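Local coordinates for putative peptidyl-arginine deiminase family protein (Campylobacter jejuni subsp. jejuni serotype O:2, PDB 6B10), which probably hydrolyses agmatine to N-carbamoylputrescine as an agmatine deiminase, a step of polyamine biosynthesis leading to putrescine, at residues E18-M23 / R328-R333; C223-E228 / L253-P258. One frame throughout, in Å; residues are numbered along the deposited sequence.

In the fold
Contact 1 pairs a strand near the start of the chain, 19-25, with its last strand, 326-329, and so brings the beginning and end of the chain together in a mixed sheet that also holds strands 56-61 and 76-80. Contact 2 is nested within the loop that contact 1 closes and links neighbouring parallel strands, 219-224 and 249-254, of a separate three-stranded sheet. The two centres are 34 Å apart, on opposite sides of the chain's centre, and the nearest atoms remain about 17 Å from each other. Contact 1 thus closes the fold, consistent with the circular beta/alpha propeller of this deiminase superfamily, and contact 2 lies within one beta-alpha-beta unit.

Contact 1: residues E18-M23 / R328-R333; sequences EQEYLM and RFKGLR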
ATOM      1  N   GLU A  18      11.061  10.139  -2.278  1.00 27.29           N
ATOM      2  CA  GLU A  18      11.387  10.540  -0.914  1.00 28.11           C
ATOM      3  C   GLU A  18      10.129  10.917  -0.140  1.00 26.73           C
ATOM      4  O   GLU A  18       9.221  11.552  -0.676  1.00 25.83           O
ATOM      5  CB  GLU A  18      12.383  11.710  -0.920  1.00 29.86           C
ATOM      6  CG  GLU A  18      13.004  11.991   0.444  1.00 32.72           C
ATOM      7  CD  GLU A  18      14.166  12.978   0.382  1.00 35.95           C
ATOM      8  OE1 GLU A  18      14.203  13.812  -0.545  1.00 37.60           O
ATOM      9  OE2 GLU A  18      15.042  12.927   1.270  1.00 39.17           O
ATOM     10  N   GLN A  19      10.094  10.528   1.127  1.00 25.53           N
ATOM     11  CA  GLN A  19       8.918  10.691   1.958  1.00 25.74           C
ATOM     12  C   GLN A  19       9.216  11.465   3.236  1.00 26.54           C
ATOM     13  O   GLN A  19      10.365  11.554   3.674  1.00 25.38           O
ATOM     14  CB  GLN A  19       8.361   9.310   2.333  1.00 25.79           C
ATOM     15  CG  GLN A  19       7.887   8.470   1.154  1.00 24.93           C
ATOM     16  CD  GLN A  19       7.698   7.005   1.527  1.00 25.09           C
ATOM     17  OE1 GLN A  19       7.192   6.690   2.609  1.00 24.12           O
ATOM     18  NE2 GLN A  19       8.112   6.101   0.637  1.00 23.91           N
ATOM     19  N   GLU A  20       8.154  12.024   3.815  1.00 27.32           N
ATOM     20  CA  GLU A  20       8.241  12.736   5.084  0.50 28.11           C
ATOM     21  C   GLU A  20       7.730  11.840   6.215  1.00 28.41           C
ATOM     22  O   GLU A  20       8.347  11.763   7.273  1.00 28.91           O
ATOM     23  CB  GLU A  20       7.443  14.044   5.019  0.50 28.70           C
ATOM     24  CG  GLU A  20       7.760  15.030   6.136  0.50 29.00           C
ATOM     25  CD  GLU A  20       9.099  15.718   5.955  0.50 28.93           C
ATOM     26  OE1 GLU A  20       9.296  16.380   4.918  0.50 29.55           O
ATOM     27  OE2 GLU A  20       9.950  15.611   6.862  0.50 29.00           O
ATOM     28  N   TYR A  21       6.611  11.153   5.982  1.00 28.42           N
ATOM     29  CA  TYR A  21       6.024  10.260   6.981  1.00 28.41           C
ATOM     30  C   TYR A  21       5.579   8.931   6.390  1.00 28.03           C
ATOM     31  O   TYR A  21       5.165   8.866   5.230  1.00 27.48           O
ATOM     32  CB  TYR A  21       4.769  10.887   7.580  1.00 29.71           C
ATOM     33  CG  TYR A  21       4.985  12.057   8.518  1.00 31.46           C
ATOM     34  CD1 TYR A  21       5.271  11.853   9.863  1.00 31.89           C
ATOM     35  CD2 TYR A  21       4.854  13.368   8.068  1.00 33.11           C
ATOM     36  CE1 TYR A  21       5.437  12.916  10.729  1.00 33.07           C
ATOM     37  CE2 TYR A  21       5.027  14.442   8.926  1.00 33.50           C
ATOM     38  CZ  TYR A  21       5.314  14.211  10.252  1.00 34.08           C
ATOM     39  OH  TYR A  21       5.481  15.278  11.105  1.00 36.75           O
ATOM     40  N   LEU A  22       5.651   7.878   7.205  1.00 27.16           N
ATOM     41  CA  LEU A  22       4.776   6.724   7.043  1.00 27.67           C
ATOM     42  C   LEU A  22       3.686   6.826   8.114  1.00 28.39           C
ATOM     43  O   LEU A  22       3.966   7.028   9.299  1.00 27.34           O
ATOM     44  CB  LEU A  22       5.532   5.398   7.171  1.00 27.22           C
ATOM     45  CG  LEU A  22       4.766   4.166   6.658  1.00 27.12           C
ATOM     46  CD1 LEU A  22       4.644   4.176   5.143  1.00 27.20           C
ATOM     47  CD2 LEU A  22       5.425   2.868   7.096  1.00 26.96           C
ATOM     48  N   MET A  23       2.443   6.683   7.686  1.00 29.07           N
ATOM     49  CA  MET A  23       1.311   6.881   8.565  1.00 30.07           C
ATOM     50  C   MET A  23       0.581   5.567   8.795  1.00 30.17           C
ATOM     51  O   MET A  23       0.348   4.807   7.860  1.00 29.55           O
ATOM     52  CB  MET A  23       0.380   7.913   7.955  1.00 30.96           C
ATOM     53  CG  MET A  23       1.090   9.216   7.614  1.00 32.19           C
ATOM     54  SD  MET A  23      -0.003  10.491   6.973  1.00 34.54           S
ATOM     55  CE  MET A  23      -0.710   9.677   5.547  1.00 35.06           C
ATOM     56  N   ARG A 328       3.402   9.618   2.940  1.00 26.10           N
ATOM     57  CA  ARG A 328       3.226  11.047   2.704  1.00 26.87           C
ATOM     58  C   ARG A 328       4.571  11.554   2.219  1.00 26.35           C
ATOM     59  O   ARG A 328       5.576  11.444   2.921  1.00 25.92           O
ATOM     60  CB  ARG A 328       2.782  11.768   3.981  1.00 28.19           C
ATOM     61  CG  ARG A 328       2.727  13.286   3.850  1.00 30.24           C
ATOM     62  CD  ARG A 328       2.023  13.936   5.033  1.00 31.67           C
ATOM     63  NE  ARG A 328       2.331  15.367   5.110  1.00 33.17           N
ATOM     64  CZ  ARG A 328       1.669  16.333   4.472  1.00 34.27           C
ATOM     65  NH1 ARG A 328       0.629  16.058   3.689  1.00 35.62           N
ATOM     66  NH2 ARG A 328       2.054  17.596   4.619  1.00 35.60           N
ATOM     67  N   PHE A 329       4.593  12.080   1.002  1.00 26.00           N
ATOM     68  CA  PHE A 329       5.857  12.363   0.334  1.00 26.62           C
ATOM     69  C   PHE A 329       6.431  13.715   0.724  1.00 26.85           C
ATOM     70  O   PHE A 329       5.714  14.586   1.217  1.00 25.81           O
ATOM     71  CB  PHE A 329       5.709  12.194  -1.182  1.00 26.17           C
ATOM     72  CG  PHE A 329       5.425  10.776  -1.569  1.00 25.61           C
ATOM     73  CD1 PHE A 329       6.464   9.891  -1.817  1.00 25.08           C
ATOM     74  CD2 PHE A 329       4.120  10.298  -1.591  1.00 25.03           C
ATOM     75  CE1 PHE A 329       6.210   8.565  -2.120  1.00 24.88           C
ATOM     76  CE2 PHE A 329       3.858   8.974  -1.900  1.00 25.06           C
ATOM     77  CZ  PHE A 329       4.907   8.108  -2.167  1.00 24.99           C
ATOM     78  N   LYS A 330       7.737  13.846   0.530  1.00 28.46           N
ATOM     79  CA  LYS A 330       8.485  15.048   0.878  1.00 30.79           C
ATOM     80  C   LYS A 330       8.521  16.008  -0.309  1.00 30.88           C
ATOM     81  O   LYS A 330       8.712  15.588  -1.450  1.00 30.15           O
ATOM     82  CB  LYS A 330       9.917  14.669   1.269  1.00 33.12           C
ATOM     83  CG  LYS A 330      10.766  15.809   1.831  1.00 35.00           C
ATOM     84  CD  LYS A 330      12.238  15.433   1.813  1.00 37.33           C
ATOM     85  CE  LYS A 330      13.138  16.580   2.253  1.00 39.59           C
ATOM     86  NZ  LYS A 330      13.197  16.725   3.733  1.00 41.24           N
ATOM     87  N   GLY A 331       8.345  17.296  -0.031  1.00 32.51           N
ATOM     88  CA  GLY A 331       8.461  18.332  -1.056  1.00 33.56           C
ATOM     89  C   GLY A 331       7.641  19.562  -0.745  1.00 34.48           C
ATOM     90  O   GLY A 331       6.974  19.632   0.289  1.00 35.45           O
ATOM     91  N   LEU A 332       7.684  20.527  -1.659  1.00 36.17           N
ATOM     92  CA  LEU A 332       6.934  21.772  -1.517  1.00 35.63           C
ATOM     93  C   LEU A 332       5.447  21.486  -1.479  1.00 35.95           C
ATOM     94  O   LEU A 332       4.923  20.764  -2.329  1.00 37.70           O
ATOM     95  CB  LEU A 332       7.238  22.727  -2.675  1.00 36.01           C
ATOM     96  N   ARG A 333       4.778  22.037  -0.474  1.00 36.01           N
ATOM     97  CA  ARG A 333       3.335  21.959  -0.356  1.00 36.26           C
ATOM     98  C   ARG A 333       2.757  23.358  -0.552  1.00 37.42           C
ATOM     99  O   ARG A 333       1.600  23.509  -0.934  1.00 38.05           O
ATOM    100  CB  ARG A 333       2.955  21.431   1.022  1.00 36.26           C
ATOM    101  CG  ARG A 333       3.439  20.018   1.300  1.00 36.02           C
ATOM    102  CD  ARG A 333       2.429  18.972   0.855  1.00 35.68           C
ATOM    103  NE  ARG A 333       2.952  17.614   0.990  1.00 35.26           N
ATOM    104  CZ  ARG A 333       2.251  16.503   0.778  1.00 34.56           C
ATOM    105  NH1 ARG A 333       0.969  16.556   0.424  1.00 35.01           N
ATOM    106  NH2 ARG A 333       2.838  15.324   0.921  1.00 33.73           N
TER
HETATM  107  O   HOH W   1       8.888  13.126  -2.804  1.00 36.67           O
HETATM  108  O   HOH W   2       7.845  17.871   2.885  1.00 41.67           O
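Both E20 and Y21 present their backbone N-H groups to the carbonyl oxygen of R328, and this is the tight side of the contact. E20 N lies 2.8 Å from R328 O and Y21 N lies 3.2 Å from the same oxygen, both donors in the carbonyl plane, so one acceptor is gripped by two bonds. R328 N returns a bond to Y21 O at 3.0 Å. The side chains of buried Y21 and R328 run the same way, Y21 CD2 standing 4.2 Å from R328 CD, with ring and guanidinium planes 40° apart. The R328 chain reaches this far because it is extended from CG to NE; its guanidinium goes on to a salt bridge with E135 and a cation-pi contact with F133, while Y21 OH bonds to E77.

Two residues set against one, with the register slipping by one between the Q19-F329 and Y21-R328 pairs, define a classic beta bulge where strand 19-25 meets the antiparallel edge strand 326-329. On the other side of the slip, Q19, also buried, lays its CG 3.6 Å from F329 CD1, its amide plane 63° from the ring; its OE1 bonds to N327 and Q55.

Toward solvent the packing turns to exposed side chains and water. K330 N still makes a straight bond of 3.0 Å to E18 O. Alongside, the carboxylate carbon CD and OE1 of E18 lie against the methylene CD of K330, E18 CD 3.4 Å from K330 CD, while the charged ends stay apart. One water bridges E18 O and K330 O. In the conformer of E20 described here, one of two modelled, OE2 pairs with K56 and a second water joins OE1 to G331 N; both links are less certain for that reason.

Contact 2: residues C223-E228 / L253-P258; sequences CICEDE and LPIPKP
I224 is held by L253 and I255 through two backbone bonds of contrasting geometry. I224 N donates to L253 O over 3.1 Å, from well above the carbonyl plane (60° out of it), whereas I255 N approaches I224 O at 2.9 Å almost in line with the C=O bond (171°). CA-H...O contacts supplement both: C223 CA lies 3.3 Å from L253 O, and P254 CA is equally close to I224 O.

Side chains pack around this core. I224 CG2 rests 3.7 Å from P254 CA, while CG1, trans to the backbone nitrogen (chi1 -159°), leads away from the proline. The CG1 branch of I255 passes over I224 O, and its extended second torsion carries CD1 out to C225 SG at 3.9 Å. The exposed E226 runs beside P254, OE2 3.7 Å from the ring's CB, and a water donates to I255 O while accepting a weak bond from E226 N.

Further out, helix 233-244 backs the first segment, with L236 touching C223 and C225 and Q237 touching I224. Helix 289-300 meets the second, I293 packing on L253 and P254. Pairing of C223 with L253 and of I224 with P254 is parallel, and helix 233-244 connects their strands: the contact sits at the C-terminal ends of the two parallel strands of a beta-alpha-beta crossover.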
ATOM      1  N   CYS A 223       3.363 -11.832  -7.726  1.00 24.61           N
ATOM      2  CA  CYS A 223       3.143 -13.130  -7.117  1.00 25.84           C
ATOM      3  C   CYS A 223       3.166 -14.233  -8.150  1.00 26.19           C
ATOM      4  O   CYS A 223       2.745 -14.045  -9.285  1.00 26.10           O
ATOM      5  CB  CYS A 223       1.812 -13.154  -6.376  1.00 26.47           C
ATOM      6  SG  CYS A 223       1.810 -12.054  -4.954  1.00 27.65           S
ATOM      7  N   ILE A 224       3.695 -15.378  -7.750  1.00 27.78           N
ATOM      8  CA  ILE A 224       3.663 -16.581  -8.575  1.00 29.29           C
ATOM      9  C   ILE A 224       3.452 -17.754  -7.626  1.00 30.42           C
ATOM     10  O   ILE A 224       3.646 -17.626  -6.416  1.00 31.04           O
ATOM     11  CB  ILE A 224       4.956 -16.730  -9.429  1.00 28.72           C
ATOM     12  CG1 ILE A 224       4.746 -17.646 -10.636  1.00 29.81           C
ATOM     13  CG2 ILE A 224       6.113 -17.278  -8.608  1.00 28.18           C
ATOM     14  CD1 ILE A 224       3.603 -17.271 -11.560  1.00 30.26           C
ATOM     15  N   CYS A 225       3.004 -18.876  -8.168  1.00 32.81           N
ATOM     16  CA  CYS A 225       2.829 -20.096  -7.392  1.00 35.43           C
ATOM     17  C   CYS A 225       3.464 -21.260  -8.142  1.00 37.86           C
ATOM     18  O   CYS A 225       3.185 -21.463  -9.322  1.00 36.11           O
ATOM     19  CB  CYS A 225       1.349 -20.363  -7.172  1.00 36.30           C
ATOM     20  SG  CYS A 225       1.032 -21.887  -6.267  1.00 39.73           S
ATOM     21  N   GLU A 226       4.323 -22.007  -7.451  1.00 42.48           N
ATOM     22  CA  GLU A 226       5.093 -23.099  -8.056  1.00 46.23           C
ATOM     23  C   GLU A 226       4.424 -24.479  -7.913  1.00 47.41           C
ATOM     24  O   GLU A 226       4.744 -25.405  -8.660  1.00 50.25           O
ATOM     25  CB  GLU A 226       6.512 -23.117  -7.465  1.00 48.62           C
ATOM     26  CG  GLU A 226       7.431 -22.070  -8.082  1.00 51.56           C
ATOM     27  CD  GLU A 226       8.589 -21.652  -7.187  1.00 54.67           C
ATOM     28  OE1 GLU A 226       8.921 -22.379  -6.223  1.00 57.62           O
ATOM     29  OE2 GLU A 226       9.180 -20.581  -7.459  1.00 55.83           O
ATOM     30  N   ASP A 227       3.498 -24.614  -6.966  1.00 47.05           N
ATOM     31  CA  ASP A 227       2.796 -25.876  -6.735  1.00 46.79           C
ATOM     32  C   ASP A 227       1.557 -25.974  -7.617  1.00 48.08           C
ATOM     33  O   ASP A 227       0.602 -25.220  -7.433  1.00 48.70           O
ATOM     34  CB  ASP A 227       2.390 -25.990  -5.263  1.00 46.97           C
ATOM     35  CG  ASP A 227       1.619 -27.275  -4.952  1.00 47.92           C
ATOM     36  OD1 ASP A 227       1.370 -28.087  -5.866  1.00 49.59           O
ATOM     37  OD2 ASP A 227       1.253 -27.470  -3.776  1.00 48.36           O
ATOM     38  N   GLU A 228       1.557 -26.931  -8.543  1.00 50.35           N
ATOM     39  CA  GLU A 228       0.430 -27.128  -9.461  1.00 50.30           C
ATOM     40  C   GLU A 228      -0.861 -27.513  -8.746  1.00 49.73           C
ATOM     41  O   GLU A 228      -1.946 -27.194  -9.217  1.00 51.56           O
ATOM     42  CB  GLU A 228       0.769 -28.174 -10.523  1.00 52.57           C
ATOM     43  CG  GLU A 228       1.812 -27.708 -11.528  1.00 55.00           C
ATOM     44  CD  GLU A 228       1.981 -28.657 -12.703  1.00 57.36           C
ATOM     45  OE1 GLU A 228       0.972 -29.210 -13.189  1.00 59.25           O
ATOM     46  OE2 GLU A 228       3.130 -28.841 -13.155  1.00 58.83           O
ATOM     47  N   LEU A 253       7.615 -13.403  -7.099  1.00 22.38           N
ATOM     48  CA  LEU A 253       7.446 -13.489  -5.656  1.00 22.17           C
ATOM     49  C   LEU A 253       6.638 -14.740  -5.350  1.00 23.05           C
ATOM     50  O   LEU A 253       5.419 -14.673  -5.265  1.00 22.85           O
ATOM     51  CB  LEU A 253       6.708 -12.252  -5.137  1.00 21.55           C
ATOM     52  CG  LEU A 253       7.323 -10.893  -5.474  1.00 21.40           C
ATOM     53  CD1 LEU A 253       6.356  -9.775  -5.109  1.00 21.21           C
ATOM     54  CD2 LEU A 253       8.666 -10.705  -4.771  1.00 21.41           C
ATOM     55  N   PRO A 254       7.310 -15.898  -5.203  1.00 24.37           N
ATOM     56  CA  PRO A 254       6.576 -17.145  -4.973  1.00 24.24           C
ATOM     57  C   PRO A 254       5.861 -17.146  -3.635  1.00 24.13           C
ATOM     58  O   PRO A 254       6.478 -16.901  -2.608  1.00 23.66           O
ATOM     59  CB  PRO A 254       7.674 -18.216  -4.996  1.00 24.74           C
ATOM     60  CG  PRO A 254       8.936 -17.481  -4.674  1.00 24.38           C
ATOM     61  CD  PRO A 254       8.764 -16.127  -5.286  1.00 24.39           C
ATOM     62  N   ILE A 255       4.563 -17.421  -3.650  1.00 25.02           N
ATOM     63  CA  ILE A 255       3.781 -17.409  -2.416  1.00 25.74           C
ATOM     64  C   ILE A 255       4.278 -18.497  -1.468  1.00 25.88           C
ATOM     65  O   ILE A 255       4.790 -19.526  -1.915  1.00 24.84           O
ATOM     66  CB  ILE A 255       2.260 -17.559  -2.674  1.00 26.54           C
ATOM     67  CG1 ILE A 255       1.913 -18.922  -3.282  1.00 26.96           C
ATOM     68  CG2 ILE A 255       1.763 -16.419  -3.556  1.00 26.76           C
ATOM     69  CD1 ILE A 255       0.424 -19.138  -3.507  1.00 27.60           C
ATOM     70  N   PRO A 256       4.165 -18.262  -0.153  1.00 26.64           N
ATOM     71  CA  PRO A 256       4.627 -19.273   0.783  1.00 27.61           C
ATOM     72  C   PRO A 256       3.680 -20.472   0.808  1.00 28.22           C
ATOM     73  O   PRO A 256       2.629 -20.444   0.165  1.00 27.11           O
ATOM     74  CB  PRO A 256       4.609 -18.537   2.123  1.00 27.11           C
ATOM     75  CG  PRO A 256       3.544 -17.519   1.972  1.00 26.56           C
ATOM     76  CD  PRO A 256       3.577 -17.100   0.534  1.00 26.81           C
ATOM     77  N   LYS A 257       4.057 -21.519   1.533  1.00 29.89           N
ATOM     78  CA  LYS A 257       3.155 -22.638   1.747  1.00 31.61           C
ATOM     79  C   LYS A 257       1.942 -22.128   2.527  1.00 32.48           C
ATOM     80  O   LYS A 257       2.048 -21.134   3.244  1.00 32.58           O
ATOM     81  CB  LYS A 257       3.840 -23.772   2.513  1.00 32.48           C
ATOM     82  CG  LYS A 257       5.019 -24.414   1.791  1.00 33.24           C
ATOM     83  CD  LYS A 257       4.603 -25.121   0.512  1.00 33.61           C
ATOM     84  CE  LYS A 257       5.759 -25.920  -0.071  1.00 36.28           C
ATOM     85  N   PRO A 258       0.785 -22.792   2.374  1.00 33.70           N
ATOM     86  CA  PRO A 258      -0.441 -22.381   3.064  1.00 35.74           C
ATOM     87  C   PRO A 258      -0.259 -22.107   4.561  1.00 38.04           C
ATOM     88  O   PRO A 258       0.324 -22.930   5.270  1.00 40.17           O
ATOM     89  CB  PRO A 258      -1.376 -23.574   2.847  1.00 35.08           C
ATOM     90  CG  PRO A 258      -0.926 -24.171   1.557  1.00 34.39           C
ATOM     91  CD  PRO A 258       0.552 -23.932   1.465  1.00 33.34           C
TER
HETATM   92  O   HOH W   3       4.941 -20.895  -4.326  1.00 39.07           O